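PDB 1D2Z: protein Tube from Drosophila melanogaster, which acts in the Toll receptor pathway that sets embryonic dorsoventral polarity, recruiting the kinase Pelle to the plasma membrane through its death domain. Local coordinates for residues V109-Q112 with L113-A117; I25-N29 with S30-K34; G52-F56 with P57-K61; S37-P40 with K41-V45. One frame throughout, in Å; residues are numbered along the deposited sequence.

Contact 1 (V109-Q112 with L113-A117); sequences VLLQ and LLVQA
Leu114 N donates to Leu110 O at 2.8 Å, nearly in line with the carbonyl, and Leu113 N reaches Val109 O at 3.0 Å in the same i to i+4 pattern. They belong to the last turns of helix 107-116, a central helix of the death-domain bundle. Val115 N to Leu111 O and Gln116 N to Gln112 O continue the ladder until Ala117 leaves helical geometry. Gln112 sends its extended side chain away from these turns: NE2 donates to Cys48 O and Gly108 O, while OE1 accepts from Leu54 N, so both ends of the amide are used and its rotation is fixed between its own helix, helix 45-49 (Cys48) and the loop after it (Leu54). The apolar side chains pack in steps of four. Val109 and Leu113 lie alongside each other and point the same way, with Val109 CG1 3.9 Å from Leu113 CD1; they face Met43 and Pro40 respectively. Leu110 and Leu114 meet at a slant, toward helix 120-130. Leu110 CG stands anti to the backbone N (chi1 165°), whereas Leu114 CG lies beside its own N (chi1 -69°), which swings the Leu114 branch back over the preceding turn. There Leu114 CD1 comes within 3.8 Å of Leu110 CG, and Leu114 CG sits the same 3.8 Å from Leu110 CD1.

Contact 2 (I25-N29 with S30-K34); sequences ILDEN and SCWRK
Ser30 N donates to Asp27 O at 3.1 Å and Cys31 N to Glu28 O at 3.2 Å, two bonds that carry the chain from helix 16-27 round a tight corner into helix 31-38. Both donors stand well above the plane of the carbonyl they reach, the first by 52°. Positive phi at Asn29 and Ser30 makes the corner. A weak bond from Trp32 N to Leu26 O, 3.1 Å long, joins the helix ends on the inner side; the same oxygen lies at the edge of the indole, in its plane, 3.8 Å from Trp32 CD1. Trp32 CG sits between its backbone N and carbonyl carbon (chi1 60°), turning the ring back alongside Leu26 O, while Arg33 CG lies 3.4 Å above one ring face, over its centre. The apolar join is loose: Leu26 CB stands 4.3 Å from Trp32 CB. The Asp27 carboxylate is held by OD2 in a salt bridge to Lys24 and a bond with Ser86, and by OD1 in a bond with Ser88. On the outer side of the corner Asn29 ND2 donates to Asn67 O of the Pelle death domain, and Lys34 NZ to Gln72 OE1 of Pelle, so this helix junction forms part of the Tube-Pelle interface. Trp32 packs inward against helices 68-80 and 87-96, while Leu26 meets Ala122 of helix 120-130.

Contact 3 (G52-F56 with P57-K61); sequences GCLNF and PAEIK
Glu59 N donates to Asn55 O at 2.9 Å and Ile60 N to Phe56 O at 3.0 Å, as the extended backbone of Leu54 and Asn55 gives way to a short helix starting at Phe56. Asn55 also uses its side chain: OD1 accepts from Ala58 N at 3.1 Å, with the donor 50° out of the amide plane. Having CG anti to the backbone N (chi1 -171°) brings that oxygen over the first turn, where it also lies against Pro57 CD. This is a side-chain N-cap on helix 56-59, a brief helix on the surface of the death domain, and Pro57 suits its first turn because its nitrogen has no hydrogen to donate there. Phe56 lies beneath Ile60, whose CG2 stands 3.7 Å from the ring centroid and 18° off the ring normal, a CH-pi contact over one face; the nearest ring atom, CZ, is 3.5 Å from Ile60 CG2. The phenyl reaches on to Leu113, Gln116 and Pro40. An alanine at Phe56 would remove the ring and is likely to leave Ile60 CG2 without its aromatic partner and open a gap between this helix and helix 107-116. Glu59 CG comes 4.0 Å from Leu54 CD2, and the Glu59 carboxylate divides its partners, with OE1 in a salt bridge to Lys62. A water donates to Glu59 OE2 and to Cys53 O while accepting from Asn55 N at 2.9 Å.

Contact 4 (S37-P40 with K41-V45); sequences SIIP and KGMDV
The connection between helices 31-38 and 45-49 of the death domain folds back on itself here, bringing Pro40 against Met43. The two side chains meet at a slant: Met43 CG lies 3.7 Å from Pro40 CB, SD runs on past the ring 3.9 Å from Pro40 CD, and the methyl CE ends 3.6 Å from that same carbon. A bend at chi3 (-80°) curls CE round the proline, where it also comes within 3.6 Å of Pro40 O. Ile39 CG2 adds a looser touch, 4.3 Å from Met43 CE. No direct hydrogen bond spans the turn; instead one water donates to Pro40 O at 2.8 Å and accepts from Met43 N at 3.1 Å, while Gly42, at positive phi, carries the chain round between them. The extended Lys41 chain leads away from the proline. Backbone bonds from Ile39 to Lys65 and from Lys41 to Gly63 tie the loop to the chain beyond helix 56-59. Pro40 rests on Leu113, and Met43 on Val109 and Glu59. A serine in place of Met43 would probably leave the Pro40 ring without its thioether cover and open a gap toward Val109. Between its own two halves the turn is joined by apolar contact and one bridging water, which serves both Pro40 O and Met43 N.

In the fold
From the N terminus the four contacts come in series, contact 2, 4, 3 and then 1, each formed within a continuous stretch, so none nests in or crosses another. Contact 2 turns the corner from helix 16-27 to helix 31-38; contact 4 leaves the far end of that second helix, about 18 Å away between centres. Contact 3 opens the short helix 56-59, which packs on contact 4 through Phe56 against Ile38 O and Glu59 against Pro40. Contact 1, on helix 107-116, touches all three, through Leu114 on Leu26, Ala117 on Ile38 and the Gln112 amide at the loop of contact 3. Contacts 2 and 3 lie on opposite sides of the chain's centre.

Contact 1 (V109-Q112 with L113-A117)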
loop_
_atom_site.group_PDB
_atom_site.type_symbol
_atom_site.label_atom_id
_atom_site.label_comp_id
_atom_site.label_asym_id
_atom_site.label_seq_id
_atom_site.Cartn_x
_atom_site.Cartn_y
_atom_site.Cartn_z
ATOM N N VAL B 109 -13.350 5.767 8.513
ATOM C CA VAL B 109 -13.838 5.446 7.180
ATOM C C VAL B 109 -12.643 5.277 6.242
ATOM O O VAL B 109 -12.620 4.363 5.423
ATOM C CB VAL B 109 -14.801 6.535 6.651
ATOM C CG1 VAL B 109 -14.970 6.421 5.144
ATOM C CG2 VAL B 109 -16.156 6.396 7.331
ATOM N N LEU B 110 -11.639 6.139 6.391
ATOM C CA LEU B 110 -10.437 6.060 5.561
ATOM C C LEU B 110 -9.727 4.724 5.779
ATOM O O LEU B 110 -9.402 4.029 4.819
ATOM C CB LEU B 110 -9.477 7.207 5.879
ATOM C CG LEU B 110 -8.040 7.060 5.357
ATOM C CD1 LEU B 110 -8.012 7.187 3.840
ATOM C CD2 LEU B 110 -7.142 8.112 6.002
ATOM N N LEU B 111 -9.521 4.361 7.043
ATOM C CA LEU B 111 -8.842 3.114 7.385
ATOM C C LEU B 111 -9.509 1.898 6.750
ATOM O O LEU B 111 -8.842 1.083 6.123
ATOM C CB LEU B 111 -8.762 2.930 8.905
ATOM C CG LEU B 111 -8.184 1.585 9.373
ATOM C CD1 LEU B 111 -6.765 1.432 8.856
ATOM C CD2 LEU B 111 -8.211 1.471 10.897
ATOM N N GLN B 112 -10.825 1.793 6.900
ATOM C CA GLN B 112 -11.561 0.666 6.340
ATOM C C GLN B 112 -11.533 0.637 4.811
ATOM O O GLN B 112 -11.461 -0.438 4.215
ATOM C CB GLN B 112 -12.987 0.643 6.881
ATOM C CG GLN B 112 -13.031 0.249 8.345
ATOM C CD GLN B 112 -14.403 0.396 8.955
ATOM O OE1 GLN B 112 -15.172 -0.564 9.023
ATOM N NE2 GLN B 112 -14.716 1.599 9.422
ATOM N N LEU B 113 -11.569 1.809 4.177
ATOM C CA LEU B 113 -11.497 1.867 2.714
ATOM C C LEU B 113 -10.082 1.488 2.253
ATOM O O LEU B 113 -9.923 0.817 1.239
ATOM C CB LEU B 113 -11.895 3.248 2.181
ATOM C CG LEU B 113 -13.384 3.614 2.314
ATOM C CD1 LEU B 113 -13.634 4.999 1.752
ATOM C CD2 LEU B 113 -14.250 2.590 1.578
ATOM N N LEU B 114 -9.064 1.878 3.022
ATOM C CA LEU B 114 -7.680 1.541 2.676
ATOM C C LEU B 114 -7.508 0.022 2.693
ATOM O O LEU B 114 -6.880 -0.555 1.802
ATOM C CB LEU B 114 -6.696 2.191 3.654
ATOM C CG LEU B 114 -6.564 3.717 3.603
ATOM C CD1 LEU B 114 -5.685 4.192 4.760
ATOM C CD2 LEU B 114 -5.966 4.143 2.271
ATOM N N VAL B 115 -8.119 -0.617 3.688
ATOM C CA VAL B 115 -8.065 -2.069 3.840
ATOM C C VAL B 115 -8.784 -2.760 2.676
ATOM O O VAL B 115 -8.274 -3.727 2.118
ATOM C CB VAL B 115 -8.693 -2.505 5.191
ATOM C CG1 VAL B 115 -8.789 -4.038 5.285
ATOM C CG2 VAL B 115 -7.862 -1.952 6.351
ATOM N N GLN B 116 -9.956 -2.242 2.302
ATOM C CA GLN B 116 -10.738 -2.792 1.191
ATOM C C GLN B 116 -9.944 -2.780 -0.123
ATOM O O GLN B 116 -10.064 -3.698 -0.937
ATOM C CB GLN B 116 -12.045 -2.002 1.016
ATOM C CG GLN B 116 -12.846 -2.355 -0.250
ATOM C CD GLN B 116 -13.378 -3.779 -0.243
ATOM O OE1 GLN B 116 -13.668 -4.350 0.817
ATOM N NE2 GLN B 116 -13.529 -4.356 -1.431
ATOM N N ALA B 117 -9.139 -1.740 -0.326
ATOM C CA ALA B 117 -8.327 -1.627 -1.540
ATOM C C ALA B 117 -6.927 -2.247 -1.393
ATOM O O ALA B 117 -6.088 -2.130 -2.293
ATOM C CB ALA B 117 -8.214 -0.161 -1.956
#

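Contact 2 (I25-N29 with S30-K34)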
loop_
_atom_site.group_PDB
_atom_site.type_symbol
_atom_site.label_atom_id
_atom_site.label_comp_id
_atom_site.label_asym_id
_atom_site.label_seq_id
_atom_site.Cartn_x
_atom_site.Cartn_y
_atom_site.Cartn_z
ATOM N N ILE B 25 2.644 8.303 0.984
ATOM C CA ILE B 25 2.510 6.853 0.942
ATOM C C ILE B 25 1.576 6.488 -0.216
ATOM O O ILE B 25 1.900 5.633 -1.043
ATOM C CB ILE B 25 1.954 6.322 2.281
ATOM C CG1 ILE B 25 2.945 6.648 3.406
ATOM C CG2 ILE B 25 1.691 4.814 2.196
ATOM C CD1 ILE B 25 2.496 6.215 4.769
ATOM N N LEU B 26 0.447 7.187 -0.304
ATOM C CA LEU B 26 -0.532 6.943 -1.360
ATOM C C LEU B 26 -0.049 7.370 -2.745
ATOM O O LEU B 26 -0.599 6.925 -3.753
ATOM C CB LEU B 26 -1.862 7.630 -1.031
ATOM C CG LEU B 26 -2.674 7.029 0.120
ATOM C CD1 LEU B 26 -3.820 7.959 0.505
ATOM C CD2 LEU B 26 -3.197 5.654 -0.279
ATOM N N ASP B 27 0.949 8.255 -2.796
ATOM C CA ASP B 27 1.494 8.704 -4.076
ATOM C C ASP B 27 2.235 7.566 -4.768
ATOM O O ASP B 27 2.269 7.502 -5.995
ATOM C CB ASP B 27 2.441 9.896 -3.901
ATOM C CG ASP B 27 1.705 11.209 -3.716
ATOM O OD1 ASP B 27 0.580 11.349 -4.242
ATOM O OD2 ASP B 27 2.258 12.107 -3.050
ATOM N N GLU B 28 2.831 6.675 -3.979
ATOM C CA GLU B 28 3.560 5.539 -4.535
ATOM C C GLU B 28 2.626 4.620 -5.314
ATOM O O GLU B 28 1.535 4.284 -4.848
ATOM C CB GLU B 28 4.258 4.745 -3.430
ATOM C CG GLU B 28 5.399 5.492 -2.758
ATOM C CD GLU B 28 6.230 4.608 -1.839
ATOM O OE1 GLU B 28 6.418 3.405 -2.149
ATOM O OE2 GLU B 28 6.710 5.128 -0.810
ATOM N N ASN B 29 3.050 4.257 -6.522
ATOM C CA ASN B 29 2.288 3.373 -7.402
ATOM C C ASN B 29 0.892 3.941 -7.693
ATOM O O ASN B 29 -0.042 3.203 -8.014
ATOM C CB ASN B 29 2.212 1.959 -6.799
ATOM C CG ASN B 29 3.597 1.362 -6.515
ATOM O OD1 ASN B 29 4.446 1.283 -7.408
ATOM N ND2 ASN B 29 3.828 0.940 -5.267
ATOM N N SER B 30 0.768 5.262 -7.567
ATOM C CA SER B 30 -0.487 5.972 -7.812
ATOM C C SER B 30 -1.670 5.343 -7.066
ATOM O O SER B 30 -2.787 5.310 -7.580
ATOM C CB SER B 30 -0.771 6.003 -9.322
ATOM O OG SER B 30 0.349 6.497 -10.043
ATOM N N CYS B 31 -1.427 4.866 -5.848
ATOM C CA CYS B 31 -2.475 4.228 -5.056
ATOM C C CYS B 31 -3.658 5.116 -4.690
ATOM O O CYS B 31 -4.732 4.611 -4.372
ATOM C CB CYS B 31 -1.891 3.583 -3.798
ATOM S SG CYS B 31 -0.982 2.061 -4.133
ATOM N N TRP B 32 -3.469 6.433 -4.753
ATOM C CA TRP B 32 -4.555 7.361 -4.439
ATOM C C TRP B 32 -5.730 7.114 -5.383
ATOM O O TRP B 32 -6.891 7.276 -4.998
ATOM C CB TRP B 32 -4.088 8.818 -4.536
ATOM C CG TRP B 32 -3.590 9.224 -5.888
ATOM C CD1 TRP B 32 -2.316 9.119 -6.354
ATOM C CD2 TRP B 32 -4.358 9.815 -6.945
ATOM N NE1 TRP B 32 -2.238 9.609 -7.633
ATOM C CE2 TRP B 32 -3.475 10.045 -8.020
ATOM C CE3 TRP B 32 -5.705 10.174 -7.085
ATOM C CZ2 TRP B 32 -3.891 10.623 -9.227
ATOM C CZ3 TRP B 32 -6.122 10.749 -8.287
ATOM C CH2 TRP B 32 -5.214 10.967 -9.341
ATOM N N ARG B 33 -5.423 6.702 -6.615
ATOM C CA ARG B 33 -6.460 6.415 -7.603
ATOM C C ARG B 33 -7.328 5.245 -7.154
ATOM O O ARG B 33 -8.551 5.278 -7.295
ATOM C CB ARG B 33 -5.853 6.105 -8.978
ATOM C CG ARG B 33 -5.091 7.254 -9.597
ATOM C CD ARG B 33 -4.847 7.027 -11.083
ATOM N NE ARG B 33 -3.941 8.035 -11.625
ATOM C CZ ARG B 33 -2.765 7.761 -12.180
ATOM N NH1 ARG B 33 -2.349 6.504 -12.285
ATOM N NH2 ARG B 33 -1.973 8.750 -12.576
ATOM N N LYS B 34 -6.693 4.219 -6.594
ATOM C CA LYS B 34 -7.413 3.040 -6.127
ATOM C C LYS B 34 -8.363 3.390 -4.985
ATOM O O LYS B 34 -9.499 2.916 -4.945
ATOM C CB LYS B 34 -6.431 1.956 -5.690
ATOM C CG LYS B 34 -5.457 1.537 -6.780
ATOM C CD LYS B 34 -4.523 0.448 -6.283
ATOM C CE LYS B 34 -3.480 0.111 -7.323
ATOM N NZ LYS B 34 -2.668 -1.066 -6.920
#

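Contact 3 (G52-F56 with P57-K61)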
loop_
_atom_site.group_PDB
_atom_site.type_symbol
_atom_site.label_atom_id
_atom_site.label_comp_id
_atom_site.label_asym_id
_atom_site.label_seq_id
_atom_site.Cartn_x
_atom_site.Cartn_y
_atom_site.Cartn_z
ATOM N N GLY B 52 -15.213 -2.243 11.806
ATOM C CA GLY B 52 -16.146 -3.192 11.224
ATOM C C GLY B 52 -17.530 -2.615 10.991
ATOM O O GLY B 52 -18.491 -3.362 10.783
ATOM N N CYS B 53 -17.636 -1.289 11.033
ATOM C CA CYS B 53 -18.911 -0.617 10.822
ATOM C C CYS B 53 -19.152 -0.224 9.372
ATOM O O CYS B 53 -20.265 0.159 9.012
ATOM C CB CYS B 53 -19.034 0.615 11.722
ATOM S SG CYS B 53 -19.233 0.225 13.473
ATOM N N LEU B 54 -18.112 -0.286 8.547
ATOM C CA LEU B 54 -18.265 0.058 7.138
ATOM C C LEU B 54 -18.387 -1.210 6.301
ATOM O O LEU B 54 -17.386 -1.831 5.946
ATOM C CB LEU B 54 -17.091 0.920 6.644
ATOM C CG LEU B 54 -17.267 1.767 5.370
ATOM C CD1 LEU B 54 -16.059 2.664 5.191
ATOM C CD2 LEU B 54 -17.460 0.908 4.132
ATOM N N ASN B 55 -19.624 -1.617 6.032
ATOM C CA ASN B 55 -19.887 -2.797 5.210
ATOM C C ASN B 55 -19.766 -2.300 3.772
ATOM O O ASN B 55 -20.690 -1.675 3.254
ATOM C CB ASN B 55 -21.304 -3.316 5.472
ATOM C CG ASN B 55 -21.571 -4.663 4.808
ATOM O OD1 ASN B 55 -21.230 -4.882 3.647
ATOM N ND2 ASN B 55 -22.190 -5.567 5.551
ATOM N N PHE B 56 -18.616 -2.550 3.152
ATOM C CA PHE B 56 -18.352 -2.101 1.785
ATOM C C PHE B 56 -19.389 -2.559 0.754
ATOM O O PHE B 56 -19.861 -1.751 -0.046
ATOM C CB PHE B 56 -16.939 -2.504 1.349
ATOM C CG PHE B 56 -16.541 -1.956 0.010
ATOM C CD1 PHE B 56 -16.224 -0.611 -0.136
ATOM C CD2 PHE B 56 -16.480 -2.785 -1.107
ATOM C CE1 PHE B 56 -15.854 -0.100 -1.370
ATOM C CE2 PHE B 56 -16.109 -2.280 -2.345
ATOM C CZ PHE B 56 -15.795 -0.936 -2.477
ATOM N N PRO B 57 -19.718 -3.866 0.725
ATOM C CA PRO B 57 -20.708 -4.360 -0.237
ATOM C C PRO B 57 -22.067 -3.673 -0.066
ATOM O O PRO B 57 -22.716 -3.328 -1.046
ATOM C CB PRO B 57 -20.784 -5.851 0.096
ATOM C CG PRO B 57 -19.387 -6.152 0.521
ATOM C CD PRO B 57 -19.088 -4.994 1.438
ATOM N N ALA B 58 -22.476 -3.448 1.178
ATOM C CA ALA B 58 -23.750 -2.786 1.437
ATOM C C ALA B 58 -23.694 -1.311 1.034
ATOM O O ALA B 58 -24.613 -0.801 0.386
ATOM C CB ALA B 58 -24.136 -2.925 2.901
ATOM N N GLU B 59 -22.586 -0.650 1.365
ATOM C CA GLU B 59 -22.407 0.766 1.049
ATOM C C GLU B 59 -22.350 1.116 -0.438
ATOM O O GLU B 59 -22.830 2.177 -0.841
ATOM C CB GLU B 59 -21.164 1.331 1.750
ATOM C CG GLU B 59 -21.278 1.441 3.267
ATOM C CD GLU B 59 -22.484 2.251 3.725
ATOM O OE1 GLU B 59 -22.816 3.273 3.086
ATOM O OE2 GLU B 59 -23.102 1.864 4.738
ATOM N N ILE B 60 -21.785 0.227 -1.252
ATOM C CA ILE B 60 -21.657 0.492 -2.685
ATOM C C ILE B 60 -22.931 0.359 -3.517
ATOM O O ILE B 60 -22.945 0.715 -4.700
ATOM C CB ILE B 60 -20.518 -0.327 -3.320
ATOM C CG1 ILE B 60 -20.778 -1.826 -3.166
ATOM C CG2 ILE B 60 -19.189 0.081 -2.693
ATOM C CD1 ILE B 60 -19.673 -2.704 -3.724
ATOM N N LYS B 61 -24.004 -0.127 -2.898
ATOM C CA LYS B 61 -25.285 -0.265 -3.590
ATOM C C LYS B 61 -25.758 1.133 -3.993
ATOM O O LYS B 61 -26.455 1.304 -4.994
ATOM C CB LYS B 61 -26.319 -0.939 -2.684
ATOM C CG LYS B 61 -25.937 -2.349 -2.254
ATOM C CD LYS B 61 -27.063 -3.027 -1.492
ATOM C CE LYS B 61 -26.661 -4.420 -1.010
ATOM N NZ LYS B 61 -26.315 -5.336 -2.134
HETATM O O HOH W 1 -21.893 0.051 6.601
#

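Contact 4 (S37-P40 with K41-V45)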
loop_
_atom_site.group_PDB
_atom_site.type_symbol
_atom_site.label_atom_id
_atom_site.label_comp_id
_atom_site.label_asym_id
_atom_site.label_seq_id
_atom_site.Cartn_x
_atom_site.Cartn_y
_atom_site.Cartn_z
ATOM N N SER B 37 -11.325 5.746 -6.249
ATOM C CA SER B 37 -12.277 5.001 -7.065
ATOM C C SER B 37 -13.285 4.166 -6.294
ATOM O O SER B 37 -14.366 3.885 -6.806
ATOM C CB SER B 37 -11.526 4.101 -8.051
ATOM O OG SER B 37 -10.814 4.883 -8.995
ATOM N N ILE B 38 -12.935 3.750 -5.079
ATOM C CA ILE B 38 -13.842 2.922 -4.295
ATOM C C ILE B 38 -14.610 3.620 -3.177
ATOM O O ILE B 38 -15.362 2.973 -2.454
ATOM C CB ILE B 38 -13.139 1.669 -3.728
ATOM C CG1 ILE B 38 -12.122 2.057 -2.653
ATOM C CG2 ILE B 38 -12.456 0.899 -4.866
ATOM C CD1 ILE B 38 -11.777 0.914 -1.706
ATOM N N ILE B 39 -14.439 4.935 -3.044
ATOM C CA ILE B 39 -15.147 5.691 -2.006
ATOM C C ILE B 39 -16.645 5.607 -2.286
ATOM O O ILE B 39 -17.120 6.131 -3.291
ATOM C CB ILE B 39 -14.703 7.166 -1.984
ATOM C CG1 ILE B 39 -13.257 7.270 -1.488
ATOM C CG2 ILE B 39 -15.635 7.995 -1.108
ATOM C CD1 ILE B 39 -12.618 8.621 -1.735
ATOM N N PRO B 40 -17.397 4.912 -1.416
ATOM C CA PRO B 40 -18.846 4.751 -1.572
ATOM C C PRO B 40 -19.571 6.086 -1.487
ATOM O O PRO B 40 -19.135 7.009 -0.793
ATOM C CB PRO B 40 -19.221 3.847 -0.393
ATOM C CG PRO B 40 -17.941 3.103 -0.098
ATOM C CD PRO B 40 -16.931 4.201 -0.213
ATOM N N LYS B 41 -20.672 6.184 -2.220
ATOM C CA LYS B 41 -21.469 7.398 -2.239
ATOM C C LYS B 41 -22.514 7.362 -1.126
ATOM O O LYS B 41 -23.029 6.298 -0.778
ATOM C CB LYS B 41 -22.161 7.534 -3.598
ATOM C CG LYS B 41 -23.038 8.765 -3.745
ATOM C CD LYS B 41 -23.844 8.694 -5.032
ATOM C CE LYS B 41 -24.944 9.739 -5.055
ATOM N NZ LYS B 41 -25.874 9.520 -6.197
ATOM N N GLY B 42 -22.781 8.527 -0.544
ATOM C CA GLY B 42 -23.790 8.637 0.495
ATOM C C GLY B 42 -23.651 7.791 1.744
ATOM O O GLY B 42 -24.628 7.194 2.204
ATOM N N MET B 43 -22.448 7.738 2.301
ATOM C CA MET B 43 -22.218 6.978 3.521
ATOM C C MET B 43 -22.611 7.789 4.749
ATOM O O MET B 43 -22.488 9.016 4.762
ATOM C CB MET B 43 -20.736 6.627 3.687
ATOM C CG MET B 43 -20.188 5.548 2.785
ATOM S SD MET B 43 -18.478 5.216 3.252
ATOM C CE MET B 43 -17.636 6.573 2.428
ATOM N N ASP B 44 -23.091 7.091 5.774
ATOM C CA ASP B 44 -23.424 7.718 7.044
ATOM C C ASP B 44 -22.075 7.573 7.747
ATOM O O ASP B 44 -21.846 6.626 8.500
ATOM C CB ASP B 44 -24.519 6.918 7.766
ATOM C CG ASP B 44 -24.962 7.559 9.082
ATOM O OD1 ASP B 44 -24.274 8.475 9.587
ATOM O OD2 ASP B 44 -26.005 7.124 9.621
ATOM N N VAL B 45 -21.162 8.475 7.399
ATOM C CA VAL B 45 -19.793 8.499 7.907
ATOM C C VAL B 45 -19.587 8.163 9.375
ATOM O O VAL B 45 -18.760 7.314 9.702
ATOM C CB VAL B 45 -19.121 9.850 7.591
ATOM C CG1 VAL B 45 -17.759 9.936 8.243
ATOM C CG2 VAL B 45 -18.981 10.009 6.098
HETATM O O HOH W 2 -19.728 8.786 1.237
#